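Local atomic coordinates of metallo-beta-lactamase (Chryseobacterium indologenes, PDB entry 3L6N), a protein that hydrolyses the beta-lactam ring of penicillins, cephalosporins and carbapenems with the aid of zinc, giving its bacterium resistance to these antibiotics. Residues 15-20 against 201-206; 76-81 against 171-176; 141-146 against 157-162; 196-201 against 206-211. One frame throughout, in Å; residues are numbered along the deposited sequence. Where two conformers were deposited one is given.

Contact 1 of 4, residues 15-20 against 201-206; sequences LHIYKT and DEWKGG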
# COMPACT_ATOMS: atom_id res chain seq x y z
N LEU A 15 11.50 -3.82 -7.56
CA LEU A 15 10.54 -3.53 -6.49
C LEU A 15 10.99 -2.33 -5.66
O LEU A 15 12.04 -2.36 -5.01
CB LEU A 15 10.31 -4.76 -5.60
CG LEU A 15 9.23 -4.59 -4.54
CD1 LEU A 15 7.85 -4.34 -5.19
CD2 LEU A 15 9.20 -5.84 -3.69
N HIS A 16 10.16 -1.29 -5.68
CA HIS A 16 10.51 -0.03 -5.01
C HIS A 16 9.56 0.31 -3.88
O HIS A 16 8.35 0.17 -4.02
CB HIS A 16 10.49 1.13 -6.01
CG HIS A 16 11.55 1.06 -7.07
ND1 HIS A 16 11.53 0.13 -8.09
CD2 HIS A 16 12.64 1.83 -7.29
CE1 HIS A 16 12.57 0.33 -8.88
NE2 HIS A 16 13.25 1.36 -8.43
N ILE A 17 10.14 0.78 -2.77
CA ILE A 17 9.39 1.42 -1.69
C ILE A 17 9.45 2.90 -2.00
O ILE A 17 10.51 3.40 -2.33
CB ILE A 17 10.08 1.20 -0.33
CG1 ILE A 17 10.14 -0.29 -0.01
CG2 ILE A 17 9.36 2.00 0.78
CD1 ILE A 17 11.41 -0.68 0.76
N TYR A 18 8.32 3.59 -1.94
CA TYR A 18 8.35 5.05 -2.05
C TYR A 18 7.57 5.71 -0.92
O TYR A 18 6.54 5.20 -0.47
CB TYR A 18 7.94 5.56 -3.44
CG TYR A 18 6.46 5.57 -3.78
CD1 TYR A 18 5.71 6.75 -3.65
CD2 TYR A 18 5.83 4.44 -4.28
CE1 TYR A 18 4.36 6.78 -3.98
CE2 TYR A 18 4.47 4.47 -4.63
CZ TYR A 18 3.74 5.64 -4.48
OH TYR A 18 2.40 5.69 -4.80
N LYS A 19 8.09 6.84 -0.43
CA LYS A 19 7.48 7.50 0.72
C LYS A 19 6.91 8.83 0.25
O LYS A 19 7.57 9.55 -0.50
CB LYS A 19 8.52 7.79 1.81
CG LYS A 19 9.22 6.60 2.43
CD LYS A 19 10.17 7.03 3.55
CE LYS A 19 9.42 7.61 4.75
NZ LYS A 19 8.76 6.61 5.66
N THR A 20 5.68 9.13 0.65
CA THR A 20 5.09 10.46 0.40
C THR A 20 4.61 11.07 1.70
O THR A 20 4.44 10.38 2.71
CB THR A 20 3.94 10.43 -0.64
OG1 THR A 20 2.79 9.75 -0.12
CG2 THR A 20 4.40 9.77 -1.94
N ASP A 201 5.25 5.78 8.67
CA ASP A 201 6.45 5.97 9.50
C ASP A 201 7.64 5.15 9.00
O ASP A 201 7.73 4.86 7.79
CB ASP A 201 6.12 5.72 10.99
CG ASP A 201 4.77 6.34 11.41
OD1 ASP A 201 4.61 7.57 11.28
OD2 ASP A 201 3.87 5.59 11.87
N GLU A 202 8.57 4.80 9.88
CA GLU A 202 9.79 4.09 9.49
C GLU A 202 9.53 2.68 8.97
O GLU A 202 8.90 1.87 9.66
CB GLU A 202 10.76 4.03 10.68
CG GLU A 202 11.72 5.20 10.76
CD GLU A 202 12.85 5.09 9.74
OE1 GLU A 202 13.48 6.12 9.45
OE2 GLU A 202 13.09 3.98 9.20
N TRP A 203 10.02 2.37 7.77
CA TRP A 203 9.92 1.01 7.24
C TRP A 203 11.16 0.17 7.51
O TRP A 203 11.10 -1.06 7.47
CB TRP A 203 9.60 1.01 5.73
CG TRP A 203 10.67 1.62 4.86
CD1 TRP A 203 10.73 2.91 4.41
CD2 TRP A 203 11.82 0.96 4.32
NE1 TRP A 203 11.85 3.09 3.63
CE2 TRP A 203 12.54 1.91 3.56
CE3 TRP A 203 12.32 -0.35 4.41
CZ2 TRP A 203 13.73 1.60 2.89
CZ3 TRP A 203 13.51 -0.66 3.76
CH2 TRP A 203 14.20 0.31 3.00
N LYS A 204 12.29 0.83 7.78
CA LYS A 204 13.54 0.14 8.11
C LYS A 204 13.54 -0.40 9.54
O LYS A 204 12.82 0.11 10.42
CB LYS A 204 14.73 1.09 7.95
CG LYS A 204 14.91 1.61 6.53
CD LYS A 204 16.09 2.57 6.47
CE LYS A 204 16.37 2.96 5.05
NZ LYS A 204 17.48 3.94 4.95
N GLY A 205 14.35 -1.43 9.77
CA GLY A 205 14.67 -1.87 11.13
C GLY A 205 13.99 -3.13 11.61
O GLY A 205 14.40 -3.72 12.62
N GLY A 206 12.94 -3.56 10.91
CA GLY A 206 12.23 -4.78 11.28
C GLY A 206 11.43 -4.64 12.57
O GLY A 206 11.26 -3.54 13.10
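Ile17 faces Trp203, and Lys19 faces Asp201, with the paired CA atoms 9.0 Å apart in both cases, so strand 15-20 and the loop 201-206 are joined by side chains and not by backbone pairing. Trp203 gives up the largest share of surface. Its CG sits between the backbone N and the carbonyl carbon (chi1 64°), which puts the ring in front of Ile17. The two side chains approach from opposite directions. The Ile17 CD1 methyl sits over the face of the six-membered ring of Trp203, 3.6 Å from its centroid and 8° off the ring normal, in a CH-pi contact. The second branch, Ile17 CG2, comes down near the five-membered part, 3.9 Å from Trp203 NE1. Lys204 CG lies over the opposite face of the indole, toward its rim, 3.6 Å above the plane. The aliphatic part of Lys19 meets the edge, with its CD 4.2 Å from Trp203 CD1. Beyond it the chain bends at its last two torsions. Its NZ comes 2.9 Å from Asp201 O, but the angle is poor and this is not a hydrogen bond. Asn32 joins the two groups: its OD1 takes a bond from Lys19 NZ, and its ND2 gives one to Asp201 O. Trp203 NE1 is bonded to Glu8 OE2. Ile197 of strand 195-198 packs against both Ile17 and Trp203. The chemistry is divided. Apolar face packing holds the middle, while polar atoms at its margin are satisfied by third parties, and the loop following zinc ligand His200 is tied to the other sheet.

Contact 2 of 4, residues 76-81 against 171-176; sequences HSHDDR and IKEANV. With ZN (zinc ion), chain B; ZN (zinc ion), chain C.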
# COMPACT_ATOMS: atom_id res chain seq x y z
N HIS A 76 -6.42 -0.35 0.61
CA HIS A 76 -7.75 -0.10 1.22
C HIS A 76 -8.28 1.25 0.72
O HIS A 76 -7.68 1.86 -0.18
CB HIS A 76 -7.82 -0.29 2.77
CG HIS A 76 -6.99 0.66 3.59
ND1 HIS A 76 -5.64 0.46 3.82
CD2 HIS A 76 -7.35 1.73 4.34
CE1 HIS A 76 -5.19 1.41 4.62
NE2 HIS A 76 -6.20 2.20 4.94
N SER A 77 -9.41 1.70 1.27
CA SER A 77 -10.14 2.82 0.66
C SER A 77 -9.65 4.21 1.02
O SER A 77 -10.08 5.18 0.41
CB SER A 77 -11.63 2.75 1.00
OG SER A 77 -11.84 3.11 2.36
N HIS A 78 -8.77 4.31 2.02
CA HIS A 78 -8.36 5.61 2.55
C HIS A 78 -7.52 6.45 1.59
O HIS A 78 -6.97 5.95 0.62
CB HIS A 78 -7.61 5.42 3.87
CG HIS A 78 -8.48 5.04 5.02
ND1 HIS A 78 -7.98 4.47 6.17
CD2 HIS A 78 -9.81 5.17 5.22
CE1 HIS A 78 -8.97 4.27 7.03
NE2 HIS A 78 -10.09 4.68 6.47
N ASP A 79 -7.45 7.75 1.89
CA ASP A 79 -6.77 8.72 1.01
C ASP A 79 -5.30 8.41 0.70
O ASP A 79 -4.82 8.75 -0.38
CB ASP A 79 -6.81 10.11 1.64
CG ASP A 79 -8.20 10.71 1.67
OD1 ASP A 79 -8.33 11.76 2.33
OD2 ASP A 79 -9.15 10.18 1.06
N ASP A 80 -4.61 7.78 1.65
CA ASP A 80 -3.20 7.42 1.50
C ASP A 80 -3.02 6.08 0.78
O ASP A 80 -1.90 5.60 0.65
CB ASP A 80 -2.47 7.40 2.86
CG ASP A 80 -3.07 6.40 3.84
OD1 ASP A 80 -4.30 6.40 4.03
OD2 ASP A 80 -2.29 5.62 4.45
N ARG A 81 -4.12 5.53 0.29
CA ARG A 81 -4.10 4.20 -0.31
C ARG A 81 -4.75 4.27 -1.69
O ARG A 81 -4.06 4.51 -2.68
CB ARG A 81 -4.80 3.19 0.61
CG ARG A 81 -4.25 3.17 2.04
CD ARG A 81 -3.00 2.30 2.16
NE ARG A 81 -1.79 2.96 1.68
CZ ARG A 81 -0.56 2.51 1.92
NH1 ARG A 81 -0.38 1.40 2.62
NH2 ARG A 81 0.49 3.16 1.44
N ILE A 171 -8.01 5.02 14.25
CA ILE A 171 -8.69 3.77 14.60
C ILE A 171 -10.22 3.83 14.56
O ILE A 171 -10.88 2.87 14.96
CB ILE A 171 -8.22 3.22 15.98
CG1 ILE A 171 -8.39 4.29 17.08
CG2 ILE A 171 -6.78 2.73 15.90
CD1 ILE A 171 -8.71 3.71 18.44
N LYS A 172 -10.78 4.93 14.06
CA LYS A 172 -12.24 5.11 14.01
C LYS A 172 -12.93 4.03 13.17
O LYS A 172 -14.08 3.68 13.43
CB LYS A 172 -12.61 6.49 13.47
CG LYS A 172 -12.08 7.68 14.27
CD LYS A 172 -12.81 7.85 15.60
CE LYS A 172 -13.07 9.33 15.90
NZ LYS A 172 -11.82 10.13 16.01
N GLU A 173 -12.22 3.50 12.18
CA GLU A 173 -12.78 2.49 11.28
C GLU A 173 -12.08 1.14 11.44
O GLU A 173 -12.21 0.26 10.60
CB GLU A 173 -12.74 2.99 9.83
CG GLU A 173 -13.52 4.30 9.66
CD GLU A 173 -13.48 4.89 8.27
OE1 GLU A 173 -12.71 4.41 7.42
OE2 GLU A 173 -14.24 5.85 8.04
N ALA A 174 -11.38 0.99 12.56
CA ALA A 174 -10.64 -0.22 12.85
C ALA A 174 -11.49 -1.28 13.53
O ALA A 174 -12.52 -0.97 14.15
CB ALA A 174 -9.41 0.11 13.73
N ASN A 175 -11.07 -2.53 13.39
CA ASN A 175 -11.62 -3.63 14.16
C ASN A 175 -10.53 -4.07 15.12
O ASN A 175 -9.74 -4.96 14.78
CB ASN A 175 -12.05 -4.77 13.22
CG ASN A 175 -12.78 -5.88 13.95
OD1 ASN A 175 -12.64 -6.06 15.16
ND2 ASN A 175 -13.57 -6.66 13.20
N VAL A 176 -10.46 -3.44 16.29
CA VAL A 176 -9.34 -3.68 17.21
C VAL A 176 -9.36 -5.08 17.82
O VAL A 176 -8.31 -5.64 18.12
CB VAL A 176 -9.15 -2.57 18.30
CG1 VAL A 176 -8.78 -1.23 17.66
CG2 VAL A 176 -10.37 -2.44 19.19
ZN ZN B . -6.16 3.65 6.45
ZN ZN C . -2.62 4.41 6.07
O HOH W 1 -4.67 4.80 6.12
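His78 reaches Glu173 with the far side of its ring while the near side holds a zinc ion. From CB, which lies 3.4 Å from the zinc ion of chain B, CG turns to the side of the backbone N (chi1 -74°). The ring then places ND1 on that metal, at 2.0 Å. CE1 lies between the two partners, and CD2 passes 3.7 Å from Glu173 OE1. At the tip, NE2 donates to Glu173 OE1 over 2.8 Å in an almost straight bond (171°). The oxygen lies near the imidazole plane, and the N-H meets it from above the carboxylate plane, 39° out. Glu173, third residue of the type I turn Ile171 to Ala174, is extended beyond CG. Held at ND1 by the metal and at NE2 by this second-shell carboxylate, the ring probably has little freedom to turn. His76 NE2 and His139 also bind this zinc. Water 1 bridges it to the zinc ion of chain C and donates to Asp80 OD1 over 2.7 Å. The HxHxD motif of His76, His78 and Asp80 and the dizinc site, with three histidines on one metal and Asp80, Cys158 and His200 on the other, are as in subclass B1 metallo-beta-lactamases.

Contact 3 of 4, residues 141-146 against 157-162; sequences ADNVVV and GCLVKS. With ZN (zinc ion), chain C.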
# COMPACT_ATOMS: atom_id res chain seq x y z
N ALA A 141 -11.79 -2.67 7.80
CA ALA A 141 -12.43 -3.94 7.47
C ALA A 141 -11.95 -4.49 6.13
O ALA A 141 -12.09 -5.69 5.86
CB ALA A 141 -13.95 -3.78 7.47
N ASP A 142 -11.40 -3.61 5.29
CA ASP A 142 -11.05 -3.97 3.92
C ASP A 142 -9.54 -4.08 3.66
O ASP A 142 -9.12 -4.35 2.54
CB ASP A 142 -11.67 -2.97 2.91
CG ASP A 142 -11.10 -1.55 3.05
OD1 ASP A 142 -10.81 -1.12 4.18
OD2 ASP A 142 -10.96 -0.86 2.01
N ASN A 143 -8.73 -3.85 4.69
CA ASN A 143 -7.28 -3.85 4.45
C ASN A 143 -6.75 -5.17 3.89
O ASN A 143 -7.14 -6.25 4.35
CB ASN A 143 -6.46 -3.35 5.66
CG ASN A 143 -6.76 -4.08 6.98
OD1 ASN A 143 -6.49 -3.52 8.04
ND2 ASN A 143 -7.26 -5.31 6.92
N VAL A 144 -5.90 -5.06 2.88
CA VAL A 144 -5.25 -6.21 2.27
C VAL A 144 -3.74 -6.00 2.28
O VAL A 144 -3.27 -4.88 2.44
CB VAL A 144 -5.75 -6.47 0.83
CG1 VAL A 144 -7.20 -6.93 0.84
CG2 VAL A 144 -5.57 -5.22 -0.06
N VAL A 145 -3.00 -7.09 2.11
CA VAL A 145 -1.54 -7.06 2.02
C VAL A 145 -1.13 -7.52 0.62
O VAL A 145 -1.92 -8.15 -0.08
CB VAL A 145 -0.87 -7.96 3.10
CG1 VAL A 145 -1.25 -7.50 4.52
CG2 VAL A 145 -1.23 -9.46 2.89
N VAL A 146 0.10 -7.22 0.22
CA VAL A 146 0.60 -7.64 -1.08
C VAL A 146 1.90 -8.40 -0.91
O VAL A 146 2.88 -7.89 -0.36
CB VAL A 146 0.80 -6.46 -2.07
CG1 VAL A 146 1.09 -7.00 -3.47
CG2 VAL A 146 -0.45 -5.57 -2.11
N GLY A 157 1.00 -2.64 4.44
CA GLY A 157 0.08 -1.51 4.50
C GLY A 157 -0.21 -1.12 5.94
O GLY A 157 0.55 -1.42 6.86
N CYS A 158 -1.36 -0.50 6.13
CA CYS A 158 -1.63 0.14 7.40
C CYS A 158 -2.11 -0.86 8.46
O CYS A 158 -2.26 -0.52 9.63
CB CYS A 158 -2.56 1.33 7.18
SG CYS A 158 -1.98 2.33 5.74
N LEU A 159 -2.30 -2.11 8.04
CA LEU A 159 -2.52 -3.24 8.96
C LEU A 159 -1.29 -3.42 9.86
O LEU A 159 -1.41 -3.83 11.02
CB LEU A 159 -2.79 -4.51 8.15
CG LEU A 159 -2.94 -5.84 8.89
CD1 LEU A 159 -4.19 -5.83 9.79
CD2 LEU A 159 -3.01 -6.97 7.88
N VAL A 160 -0.11 -3.12 9.32
CA VAL A 160 1.14 -3.24 10.06
C VAL A 160 1.65 -1.87 10.49
O VAL A 160 1.91 -0.99 9.67
CB VAL A 160 2.22 -3.96 9.23
CG1 VAL A 160 3.53 -4.09 10.03
CG2 VAL A 160 1.73 -5.32 8.77
N LYS A 161 1.77 -1.70 11.80
CA LYS A 161 2.37 -0.50 12.38
C LYS A 161 3.89 -0.57 12.34
O LYS A 161 4.46 -1.65 12.46
CB LYS A 161 1.92 -0.33 13.84
CG LYS A 161 0.40 -0.27 14.03
CD LYS A 161 -0.23 0.89 13.28
CE LYS A 161 0.29 2.24 13.76
NZ LYS A 161 -0.16 3.37 12.89
N SER A 162 4.53 0.59 12.21
CA SER A 162 5.99 0.71 12.23
C SER A 162 6.52 0.50 13.64
O SER A 162 5.89 0.92 14.61
CB SER A 162 6.40 2.11 11.77
OG SER A 162 7.79 2.35 11.92
ZN ZN C . -2.62 4.41 6.07
O HOH W 1 -4.67 4.80 6.12
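Asn143 OD1 accepts a hydrogen bond from Thr140 N and also lies against Leu159, 3.7 Å from its CD1 and 3.8 Å from its CB. The amide and the leucine side chain cross at about a right angle. The bond from Thr140 N satisfies the polar oxygen, while its meeting with the leucine is packing. Leu159 spreads its two methyls over two residues. Its CG stands opposite the backbone N (chi1 175°), sending CD1 to Asn143 and CD2 to Val145, where Val145 CG1 is 3.8 Å away. All three residues are buried. The backbones approach most closely at Val145 and Gly157, with CA atoms 6.3 Å apart; the CA atoms of Asn143 and Leu159 are 6.6 Å apart. Gly157 has a positive phi and starts a type I turn, closed by Val160 N bonding to Gly157 O over 3.1 Å. Cys158 lies inside this turn. It binds the zinc ion of chain C together with Asp80 and His200, and water 1 completes the site. Leu159 packs directly after this ligand in the same turn, while Asn143 lies close to His76 and His139 of the other zinc. Lys161, the residue after the turn, probably binds the beta-lactam. Strands 145-148 and 153-157 run antiparallel as neighbours in the five-stranded sheet, and the turn follows the second of them. Helix 179-189 covers Leu159 with Thr182, Ile183 and Leu186, and Trp179 NE1 bonds to Leu159 O.

Contact 4 of 4, residues 196-201 against 206-211; sequences IIPGHD and GGHVEH. With ZN (zinc ion), chain C; SO4 (sulfate ion), chain E.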
# COMPACT_ATOMS: atom_id res chain seq x y z
N ILE A 196 9.04 -6.57 5.69
CA ILE A 196 7.61 -6.25 5.77
C ILE A 196 7.48 -4.73 5.84
O ILE A 196 8.08 -4.09 6.70
CB ILE A 196 6.92 -6.94 6.97
CG1 ILE A 196 7.09 -8.47 6.84
CG2 ILE A 196 5.44 -6.55 7.02
CD1 ILE A 196 6.52 -9.26 7.99
N ILE A 197 6.73 -4.16 4.89
CA ILE A 197 6.60 -2.71 4.82
C ILE A 197 5.36 -2.28 5.59
O ILE A 197 4.24 -2.68 5.23
CB ILE A 197 6.48 -2.21 3.35
CG1 ILE A 197 7.66 -2.71 2.49
CG2 ILE A 197 6.33 -0.67 3.28
CD1 ILE A 197 9.04 -2.28 2.98
N PRO A 198 5.54 -1.44 6.63
CA PRO A 198 4.40 -0.84 7.32
C PRO A 198 3.85 0.36 6.55
O PRO A 198 4.59 1.02 5.81
CB PRO A 198 5.00 -0.37 8.65
CG PRO A 198 6.43 -0.02 8.31
CD PRO A 198 6.83 -0.96 7.17
N GLY A 199 2.55 0.63 6.71
CA GLY A 199 1.90 1.69 5.95
C GLY A 199 2.41 3.10 6.21
O GLY A 199 2.45 3.92 5.30
N HIS A 200 2.81 3.36 7.45
CA HIS A 200 3.24 4.70 7.86
C HIS A 200 4.55 4.65 8.65
O HIS A 200 4.89 3.61 9.21
CB HIS A 200 2.17 5.34 8.74
CG HIS A 200 0.86 5.55 8.04
ND1 HIS A 200 0.60 6.67 7.28
CD2 HIS A 200 -0.26 4.79 8.00
CE1 HIS A 200 -0.63 6.59 6.80
NE2 HIS A 200 -1.17 5.46 7.21
N ASP A 201 5.25 5.78 8.67
CA ASP A 201 6.45 5.97 9.50
C ASP A 201 7.64 5.15 9.00
O ASP A 201 7.73 4.86 7.79
CB ASP A 201 6.12 5.72 10.99
CG ASP A 201 4.77 6.34 11.41
OD1 ASP A 201 4.61 7.57 11.28
OD2 ASP A 201 3.87 5.59 11.87
N GLY A 206 12.94 -3.56 10.91
CA GLY A 206 12.23 -4.78 11.28
C GLY A 206 11.43 -4.64 12.57
O GLY A 206 11.26 -3.54 13.10
N GLY A 207 10.95 -5.77 13.08
CA GLY A 207 10.17 -5.80 14.31
C GLY A 207 8.82 -5.09 14.25
O GLY A 207 8.24 -4.77 15.28
N HIS A 208 8.34 -4.83 13.04
CA HIS A 208 7.06 -4.12 12.86
C HIS A 208 5.86 -4.93 13.36
O HIS A 208 4.99 -4.40 14.04
CB HIS A 208 6.82 -3.76 11.40
CG HIS A 208 7.91 -2.93 10.79
ND1 HIS A 208 8.35 -1.75 11.35
CD2 HIS A 208 8.62 -3.09 9.65
CE1 HIS A 208 9.29 -1.23 10.59
NE2 HIS A 208 9.48 -2.03 9.55
N VAL A 209 5.82 -6.21 12.98
CA VAL A 209 4.74 -7.11 13.40
C VAL A 209 4.65 -7.21 14.93
O VAL A 209 3.57 -7.05 15.51
CB VAL A 209 4.92 -8.51 12.76
CG1 VAL A 209 3.97 -9.54 13.37
CG2 VAL A 209 4.74 -8.44 11.26
N GLU A 210 5.78 -7.43 15.59
CA GLU A 210 5.79 -7.56 17.04
C GLU A 210 5.40 -6.26 17.72
O GLU A 210 4.70 -6.27 18.74
CB GLU A 210 7.16 -8.04 17.55
CG GLU A 210 7.41 -9.52 17.35
CD GLU A 210 6.32 -10.40 17.94
OE1 GLU A 210 5.93 -10.20 19.12
OE2 GLU A 210 5.84 -11.30 17.22
N HIS A 211 5.82 -5.14 17.14
CA HIS A 211 5.46 -3.86 17.71
C HIS A 211 3.98 -3.53 17.52
O HIS A 211 3.39 -2.84 18.35
CB HIS A 211 6.33 -2.72 17.17
CG HIS A 211 6.26 -1.49 18.01
ND1 HIS A 211 5.78 -0.29 17.55
CD2 HIS A 211 6.55 -1.30 19.32
CE1 HIS A 211 5.80 0.60 18.52
NE2 HIS A 211 6.27 0.02 19.61
ZN ZN C . -2.62 4.41 6.07
S SO4 E . 8.54 -7.14 10.70
O1 SO4 E . 7.24 -6.81 10.13
O2 SO4 E . 9.13 -8.28 10.00
O3 SO4 E . 9.42 -5.99 10.55
O4 SO4 E . 8.35 -7.47 12.11
O HOH W 1 -4.67 4.80 6.12
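His208 and Val209, in the first turn of helix 208-217, meet Ile196 and Pro198 beside an anion site at the helix N-terminus. The sulfate there probably came from the crystallisation liquor. His208 N donates to its O3 over 3.0 Å, with an angle of 164°. Val209 N divides its N-H between O4, at 3.0 Å, and O1, at 3.2 Å. O1 also lies beside the Ile196 CD1 and Val209 CG2 methyls. Gly207 is the N-cap residue, so the anion lies at the end of the helix where the dipole would be expected to attract it. The His208 ring is held on several sides. Pro198 CG stands over its centre at 3.8 Å, only 7° off the ring normal, a CH-pi contact. Gly206 O lies above the opposite face, toward the rim. At the edge, Ile196 O is 3.2 Å from His208 CD2, close to the ring plane. Both nitrogens have partners: NE2 bonds to Trp203 O and ND1 to Asn163 N. This pattern is consistent with a neutral ring with its proton on NE2. Ile196 CD1 touches Val209 CG2 at 3.8 Å. The valine branch reaches it because CG2 lies opposite the carbonyl carbon, beside the backbone N. Two residues beyond Pro198, His200 binds the zinc ion of chain C. Strand 195-198 is one of the two outermost strands of the five-stranded sheet, parallel to strand 153-157. Helix 208-217 packs against it, and Val209 also touches Ile183, Leu186 and Lys187 of helix 179-189.

In the fold
Contact 3 is the buried one, contacts 1 and 4 are partly buried, and contact 2 lies at the surface. Contacts 1 and 4 share the loop after strand 195-198. Contact 1 joins it to the seven-stranded sheet, whereas contact 4 packs the strand before it against the helix after it, and the hydrogen bond between His208 NE2 and Trp203 O connects them. Contacts 2, 3 and 4 each supply one ligand to the same zinc ion and meet at water 1. Contact 1 has no ligand of its own and does not touch contact 2. The chemistry follows the place: one straight polar bond outside, aliphatic packing in the core, and CH-pi faces in the two between.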